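Local coordinates for protein complement C1r subcomponent (PDB 6F1D) that acts as a serine protease of the complement C1 complex, where its calcium-binding CUB domain probably takes part in the C1r-C1s interaction, at residues P49-D54 with D104-K109; C60-L65 with F98-G103. All coordinates share one frame; numbering follows the deposited sequence.

Contact 1: residues P49-D54 with D104-K109; sequences PFDIED and DSRGWK. Unlike the reference sequence in segment 49-54: Glu-53 (reference Asp). With CA (calcium ion), chain B.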
loop_
_atom_site.group_PDB
_atom_site.type_symbol
_atom_site.label_atom_id
_atom_site.label_comp_id
_atom_site.label_asym_id
_atom_site.label_seq_id
_atom_site.Cartn_x
_atom_site.Cartn_y
_atom_site.Cartn_z
ATOM N N PRO A 49 -12.688 4.298 2.295
ATOM C CA PRO A 49 -12.755 2.843 2.260
ATOM C C PRO A 49 -11.443 2.157 1.949
ATOM O O PRO A 49 -10.554 2.681 1.275
ATOM C CB PRO A 49 -13.755 2.573 1.134
ATOM C CG PRO A 49 -13.519 3.724 0.208
ATOM C CD PRO A 49 -13.415 4.888 1.159
ATOM N N PHE A 50 -11.347 0.948 2.483
ATOM C CA PHE A 50 -10.263 0.016 2.205
ATOM C C PHE A 50 -10.962 -1.250 1.761
ATOM O O PHE A 50 -11.845 -1.741 2.469
ATOM C CB PHE A 50 -9.413 -0.233 3.454
ATOM C CG PHE A 50 -8.258 -1.193 3.245
ATOM C CD1 PHE A 50 -8.419 -2.561 3.429
ATOM C CD2 PHE A 50 -7.029 -0.713 2.915
ATOM C CE1 PHE A 50 -7.325 -3.429 3.252
ATOM C CE2 PHE A 50 -5.956 -1.542 2.753
ATOM C CZ PHE A 50 -6.102 -2.908 2.913
ATOM N N ASP A 51 -10.629 -1.748 0.569
ATOM C CA ASP A 51 -11.363 -2.900 0.039
ATOM C C ASP A 51 -10.457 -3.609 -0.968
ATOM O O ASP A 51 -10.320 -3.154 -2.108
ATOM C CB ASP A 51 -12.694 -2.454 -0.575
ATOM C CG ASP A 51 -13.424 -3.579 -1.283
ATOM O OD1 ASP A 51 -13.206 -4.762 -0.891
ATOM O OD2 ASP A 51 -14.222 -3.281 -2.217
ATOM N N ILE A 52 -9.801 -4.671 -0.514
ATOM C CA ILE A 52 -8.997 -5.523 -1.385
ATOM C C ILE A 52 -9.656 -6.891 -1.340
ATOM O O ILE A 52 -9.974 -7.389 -0.252
ATOM C CB ILE A 52 -7.533 -5.591 -0.925
ATOM C CG1 ILE A 52 -6.893 -4.189 -0.956
ATOM C CG2 ILE A 52 -6.703 -6.626 -1.769
ATOM C CD1 ILE A 52 -5.447 -4.170 -0.522
ATOM N N GLU A 53 -9.864 -7.489 -2.509
ATOM C CA GLU A 53 -10.639 -8.721 -2.587
ATOM C C GLU A 53 -10.007 -9.793 -1.689
ATOM O O GLU A 53 -8.768 -9.926 -1.645
ATOM C CB GLU A 53 -10.696 -9.170 -4.063
ATOM C CG GLU A 53 -11.479 -10.487 -4.330
ATOM C CD GLU A 53 -11.313 -10.977 -5.765
ATOM O OE1 GLU A 53 -12.155 -11.767 -6.243
ATOM O OE2 GLU A 53 -10.322 -10.602 -6.419
ATOM N N ASP A 54 -10.830 -10.517 -0.930
ATOM C CA ASP A 54 -10.304 -11.538 -0.013
ATOM C C ASP A 54 -11.045 -12.864 -0.179
ATOM O O ASP A 54 -11.811 -13.070 -1.122
ATOM C CB ASP A 54 -10.357 -11.087 1.460
ATOM C CG ASP A 54 -11.770 -10.919 1.960
ATOM O OD1 ASP A 54 -12.719 -11.024 1.137
ATOM O OD2 ASP A 54 -11.949 -10.660 3.179
ATOM N N ASP A 104 -14.240 -6.673 -8.618
ATOM C CA ASP A 104 -14.498 -5.237 -8.532
ATOM C C ASP A 104 -14.364 -4.886 -7.048
ATOM O O ASP A 104 -15.275 -5.160 -6.263
ATOM C CB ASP A 104 -15.887 -4.894 -9.052
ATOM C CG ASP A 104 -15.946 -4.838 -10.594
ATOM O OD1 ASP A 104 -15.158 -4.061 -11.197
ATOM O OD2 ASP A 104 -16.776 -5.562 -11.189
ATOM N N SER A 105 -13.219 -4.353 -6.651
ATOM C CA SER A 105 -12.977 -3.938 -5.274
ATOM C C SER A 105 -12.460 -2.516 -5.313
ATOM O O SER A 105 -11.746 -2.124 -6.255
ATOM C CB SER A 105 -11.958 -4.853 -4.547
ATOM O OG SER A 105 -12.100 -6.202 -4.961
ATOM N N ARG A 106 -12.763 -1.760 -4.264
ATOM C CA ARG A 106 -12.533 -0.322 -4.348
ATOM C C ARG A 106 -11.069 0.052 -4.169
ATOM O O ARG A 106 -10.670 1.123 -4.632
ATOM C CB ARG A 106 -13.404 0.409 -3.330
ATOM C CG ARG A 106 -14.907 0.210 -3.610
ATOM C CD ARG A 106 -15.742 0.839 -2.556
ATOM N NE ARG A 106 -16.011 2.221 -2.896
ATOM C CZ ARG A 106 -16.648 3.068 -2.093
ATOM N NH1 ARG A 106 -17.080 2.649 -0.905
ATOM N NH2 ARG A 106 -16.856 4.324 -2.484
ATOM N N GLY A 107 -10.247 -0.784 -3.505
ATOM C CA GLY A 107 -8.810 -0.506 -3.413
ATOM C C GLY A 107 -8.389 0.172 -2.115
ATOM O O GLY A 107 -9.079 0.080 -1.094
ATOM N N TRP A 108 -7.287 0.915 -2.128
ATOM C CA TRP A 108 -6.787 1.430 -0.857
ATOM C C TRP A 108 -6.182 2.794 -1.123
ATOM O O TRP A 108 -5.801 3.119 -2.254
ATOM C CB TRP A 108 -5.731 0.487 -0.249
ATOM C CG TRP A 108 -4.693 0.132 -1.266
ATOM C CD1 TRP A 108 -4.747 -0.908 -2.143
ATOM C CD2 TRP A 108 -3.483 0.851 -1.582
ATOM N NE1 TRP A 108 -3.621 -0.922 -2.932
ATOM C CE2 TRP A 108 -2.846 0.157 -2.628
ATOM C CE3 TRP A 108 -2.859 2.000 -1.054
ATOM C CZ2 TRP A 108 -1.636 0.564 -3.177
ATOM C CZ3 TRP A 108 -1.659 2.398 -1.615
ATOM C CH2 TRP A 108 -1.057 1.672 -2.653
ATOM N N LYS A 109 -6.060 3.569 -0.054
ATOM C CA LYS A 109 -5.405 4.862 -0.118
ATOM C C LYS A 109 -4.793 5.100 1.257
ATOM O O LYS A 109 -5.439 4.812 2.273
ATOM C CB LYS A 109 -6.421 5.968 -0.441
ATOM C CG LYS A 109 -5.869 7.387 -0.407
ATOM C CD LYS A 109 -6.848 8.321 -1.115
ATOM C CE LYS A 109 -6.452 9.775 -0.969
ATOM N NZ LYS A 109 -7.477 10.670 -1.603
HETATM CA CA CA B . -8.982 -9.373 -7.872
HETATM O O HOH W 1 -7.793 2.595 2.046
HETATM O O HOH W 2 -14.035 -6.575 -2.305
HETATM O O HOH W 3 -10.514 -7.362 -7.632
HETATM O O HOH W 4 -8.013 -8.063 -9.526
#
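With chi1 of Asp-51 at 173°, CG stands opposite the backbone N and its carboxylate reaches across to Ser-105 and Arg-106. There OD2 accepts a hydrogen bond from the backbone N of Arg-106 at 2.9 Å, the donor standing well above the carboxylate plane. The charged ends do not meet: the guanidinium bends off at chi3 (89°), its NE bonded to the carbonyl of Pro-21, and one face is covered by CG of Pro-49, 3.9 Å from NH1. The backbones of Asp-51 and Gly-107 form a single antiparallel hydrogen-bonded pair, with Asp-51 N to Gly-107 O at 2.9 Å and Gly-107 N to Asp-51 O at 2.8 Å. The backbone angles of Gly-107 would press a CB against the carbonyl O of Arg-106. On the buried side, CB of Trp-108 lies 3.6 Å from Phe-50 CD2, while CD1 of Ile-52 meets CD1 of the indole at 3.7 Å. Edge-to-face contacts with Phe-97 and Tyr-32 carry that indole into the CUB core. At the other end, CB of Glu-53, which replaces the aspartate of the reference sequence, rests 3.4 Å from Ser-105 OG, and its extended chain brings OE2 to calcium at 2.3 Å. Three hydrogen bonds thus fix 104-109 against 49-54, joining the loop that carries this calcium ligand to the one leading into strand 109-116.

Contact 2: residues C60-L65 with F98-G103; sequences CPYDQL and FTDESG. With CA (calcium ion), chain B.
The carboxylate of Asp-63 meets Thr-99 and Asp-100. Its CB lies 3.5 Å from the carbonyl O of Phe-98; CG, beside the backbone N at chi1 -53°, comes next to CA of Thr-99. From there the carboxylate forks around calcium, OD1 at 2.6 Å and OD2 at 2.5 Å, making it a bidentate ligand. OD1 also accepts a hydrogen bond from the backbone N of Asp-100, nearly straight (163° at the hydrogen) and met from above the carboxylate plane, while OD2 is held by the hydroxyl of Tyr-24. Asp-100 binds the same ion through OD1 at 2.4 Å; its OD2 lies alongside Tyr-62, near CB and CD2, with ring and carboxylate planes 47° apart. The carbonyl of Ser-102 is a further ligand, and Glu-53 completes the protein ligands of this CUB-domain calcium site. Beside it strands 64-69 and 92-98 pair: Gln-64 and Phe-98 form an antiparallel hydrogen-bonded pair, joined by both backbone N-H to O bonds. The Gln-64 chain folds at chi2, setting OE1 3.4 Å from CB of Phe-98 and giving a hydrogen bond from NE2 to Cys-60 O at 2.8 Å, with that O close to the plane of the Gln-64 amide. With a leucine in place of Gln-64, the carbonyl of Cys-60 would probably be left without this donor and the turn before the strand less firmly held. The OD1 atoms of Asp-63 and Asp-100 are only 3.0 Å apart; calcium probably offsets the repulsion between them, so this junction of strand end and loop is likely to depend on the bound ion.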
loop_
_atom_site.group_PDB
_atom_site.type_symbol
_atom_site.label_atom_id
_atom_site.label_comp_id
_atom_site.label_asym_id
_atom_site.label_seq_id
_atom_site.Cartn_x
_atom_site.Cartn_y
_atom_site.Cartn_z
ATOM N N CYS A 60 -5.444 -14.024 1.890
ATOM C CA CYS A 60 -5.135 -13.218 0.711
ATOM C C CYS A 60 -4.714 -14.021 -0.532
ATOM O O CYS A 60 -3.665 -13.737 -1.119
ATOM C CB CYS A 60 -4.089 -12.164 1.052
ATOM S SG CYS A 60 -4.616 -11.037 2.448
ATOM N N PRO A 61 -5.557 -14.925 -1.011
ATOM C CA PRO A 61 -5.179 -15.721 -2.187
ATOM C C PRO A 61 -5.339 -14.982 -3.494
ATOM O O PRO A 61 -4.762 -15.402 -4.501
ATOM C CB PRO A 61 -6.153 -16.911 -2.124
ATOM C CG PRO A 61 -7.413 -16.279 -1.581
ATOM C CD PRO A 61 -6.921 -15.225 -0.563
ATOM N N TYR A 62 -6.068 -13.880 -3.523
ATOM C CA TYR A 62 -6.433 -13.299 -4.816
ATOM C C TYR A 62 -5.555 -12.101 -5.114
ATOM O O TYR A 62 -4.744 -12.122 -6.044
ATOM C CB TYR A 62 -7.903 -12.884 -4.791
ATOM C CG TYR A 62 -8.878 -14.048 -4.665
ATOM C CD1 TYR A 62 -9.931 -14.003 -3.755
ATOM C CD2 TYR A 62 -8.747 -15.198 -5.462
ATOM C CE1 TYR A 62 -10.813 -15.031 -3.641
ATOM C CE2 TYR A 62 -9.640 -16.234 -5.342
ATOM C CZ TYR A 62 -10.683 -16.127 -4.436
ATOM O OH TYR A 62 -11.569 -17.162 -4.313
ATOM N N ASP A 63 -5.729 -11.047 -4.339
ATOM C CA ASP A 63 -5.017 -9.790 -4.508
ATOM C C ASP A 63 -4.293 -9.545 -3.201
ATOM O O ASP A 63 -4.777 -9.986 -2.160
ATOM C CB ASP A 63 -5.971 -8.585 -4.781
ATOM C CG ASP A 63 -6.925 -8.826 -5.930
ATOM O OD1 ASP A 63 -6.641 -9.670 -6.804
ATOM O OD2 ASP A 63 -7.994 -8.173 -5.958
ATOM N N GLN A 64 -3.141 -8.853 -3.243
ATOM C CA GLN A 64 -2.376 -8.649 -2.010
ATOM C C GLN A 64 -1.769 -7.268 -2.013
ATOM O O GLN A 64 -1.212 -6.853 -3.034
ATOM C CB GLN A 64 -1.211 -9.650 -1.852
ATOM C CG GLN A 64 -1.611 -11.117 -1.906
ATOM C CD GLN A 64 -1.788 -11.662 -3.342
ATOM O OE1 GLN A 64 -1.120 -11.227 -4.269
ATOM N NE2 GLN A 64 -2.657 -12.673 -3.493
ATOM N N LEU A 65 -1.776 -6.606 -0.855
ATOM C CA LEU A 65 -0.943 -5.417 -0.629
ATOM C C LEU A 65 0.158 -5.786 0.375
ATOM O O LEU A 65 -0.136 -6.174 1.507
ATOM C CB LEU A 65 -1.784 -4.251 -0.101
ATOM C CG LEU A 65 -0.947 -2.987 0.178
ATOM C CD1 LEU A 65 -0.310 -2.562 -1.165
ATOM C CD2 LEU A 65 -1.871 -1.859 0.702
ATOM N N PHE A 98 -0.390 -6.579 -5.805
ATOM C CA PHE A 98 -0.601 -7.592 -6.833
ATOM C C PHE A 98 -2.091 -7.861 -6.960
ATOM O O PHE A 98 -2.766 -8.039 -5.945
ATOM C CB PHE A 98 0.056 -8.915 -6.458
ATOM C CG PHE A 98 1.549 -8.841 -6.255
ATOM C CD1 PHE A 98 2.409 -8.978 -7.332
ATOM C CD2 PHE A 98 2.089 -8.698 -4.977
ATOM C CE1 PHE A 98 3.787 -8.941 -7.161
ATOM C CE2 PHE A 98 3.483 -8.664 -4.789
ATOM C CZ PHE A 98 4.324 -8.786 -5.885
ATOM N N THR A 99 -2.601 -7.924 -8.178
ATOM C CA THR A 99 -4.013 -8.239 -8.327
ATOM C C THR A 99 -4.167 -9.308 -9.382
ATOM O O THR A 99 -3.371 -9.405 -10.331
ATOM C CB THR A 99 -4.862 -7.017 -8.710
ATOM O OG1 THR A 99 -4.484 -6.566 -10.022
ATOM C CG2 THR A 99 -4.604 -5.862 -7.748
ATOM N N ASP A 100 -5.206 -10.103 -9.237
ATOM C CA ASP A 100 -5.390 -11.223 -10.144
ATOM C C ASP A 100 -6.322 -10.812 -11.283
ATOM O O ASP A 100 -6.546 -9.625 -11.505
ATOM C CB ASP A 100 -5.927 -12.438 -9.386
ATOM C CG ASP A 100 -7.380 -12.244 -8.883
ATOM O OD1 ASP A 100 -7.971 -11.143 -9.041
ATOM O OD2 ASP A 100 -7.929 -13.222 -8.300
ATOM N N GLU A 101 -6.940 -11.785 -11.962
ATOM C CA GLU A 101 -7.595 -11.515 -13.235
ATOM C C GLU A 101 -9.012 -10.942 -13.116
ATOM O O GLU A 101 -9.554 -10.533 -14.144
ATOM C CB GLU A 101 -7.642 -12.804 -14.080
ATOM C CG GLU A 101 -8.484 -13.932 -13.463
ATOM C CD GLU A 101 -8.398 -15.268 -14.236
ATOM O OE1 GLU A 101 -7.268 -15.747 -14.524
ATOM O OE2 GLU A 101 -9.470 -15.836 -14.561
ATOM N N SER A 102 -9.642 -10.905 -11.927
ATOM C CA SER A 102 -11.055 -10.513 -11.888
ATOM C C SER A 102 -11.431 -9.890 -10.545
ATOM O O SER A 102 -10.680 -9.952 -9.558
ATOM C CB SER A 102 -11.960 -11.712 -12.136
ATOM O OG SER A 102 -11.855 -12.586 -11.001
ATOM N N GLY A 103 -12.635 -9.321 -10.521
ATOM C CA GLY A 103 -13.244 -8.751 -9.338
ATOM C C GLY A 103 -13.323 -7.226 -9.415
ATOM O O GLY A 103 -12.595 -6.564 -10.163
HETATM CA CA CA B . -8.982 -9.373 -7.872
HETATM O O HOH W 4 -8.013 -8.063 -9.526
HETATM O O HOH W 3 -10.514 -7.362 -7.632
#

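Contacts 1 and 2 meet at one calcium ion, their centres about 10 Å apart. Residues 49-54 contribute a single ligand, whereas 60-65 and 98-103 provide the other protein ligands; waters 3 and 4 complete a seven-oxygen shell. Within the coordination shell, Glu-53 OE2 lies next to Asp-63 OD2 (3.4 Å) and Asp-100 OD1 (3.6 Å). A second meeting place lies off the metal, where Asp-54 O is 3.3 Å from Tyr-62 CE1. Since 98-103 runs directly into 104-109, one continuous chain serves both contacts. Tyr-24 spans them as well, its hydroxyl bonding Glu-53 N and Asp-63 OD2.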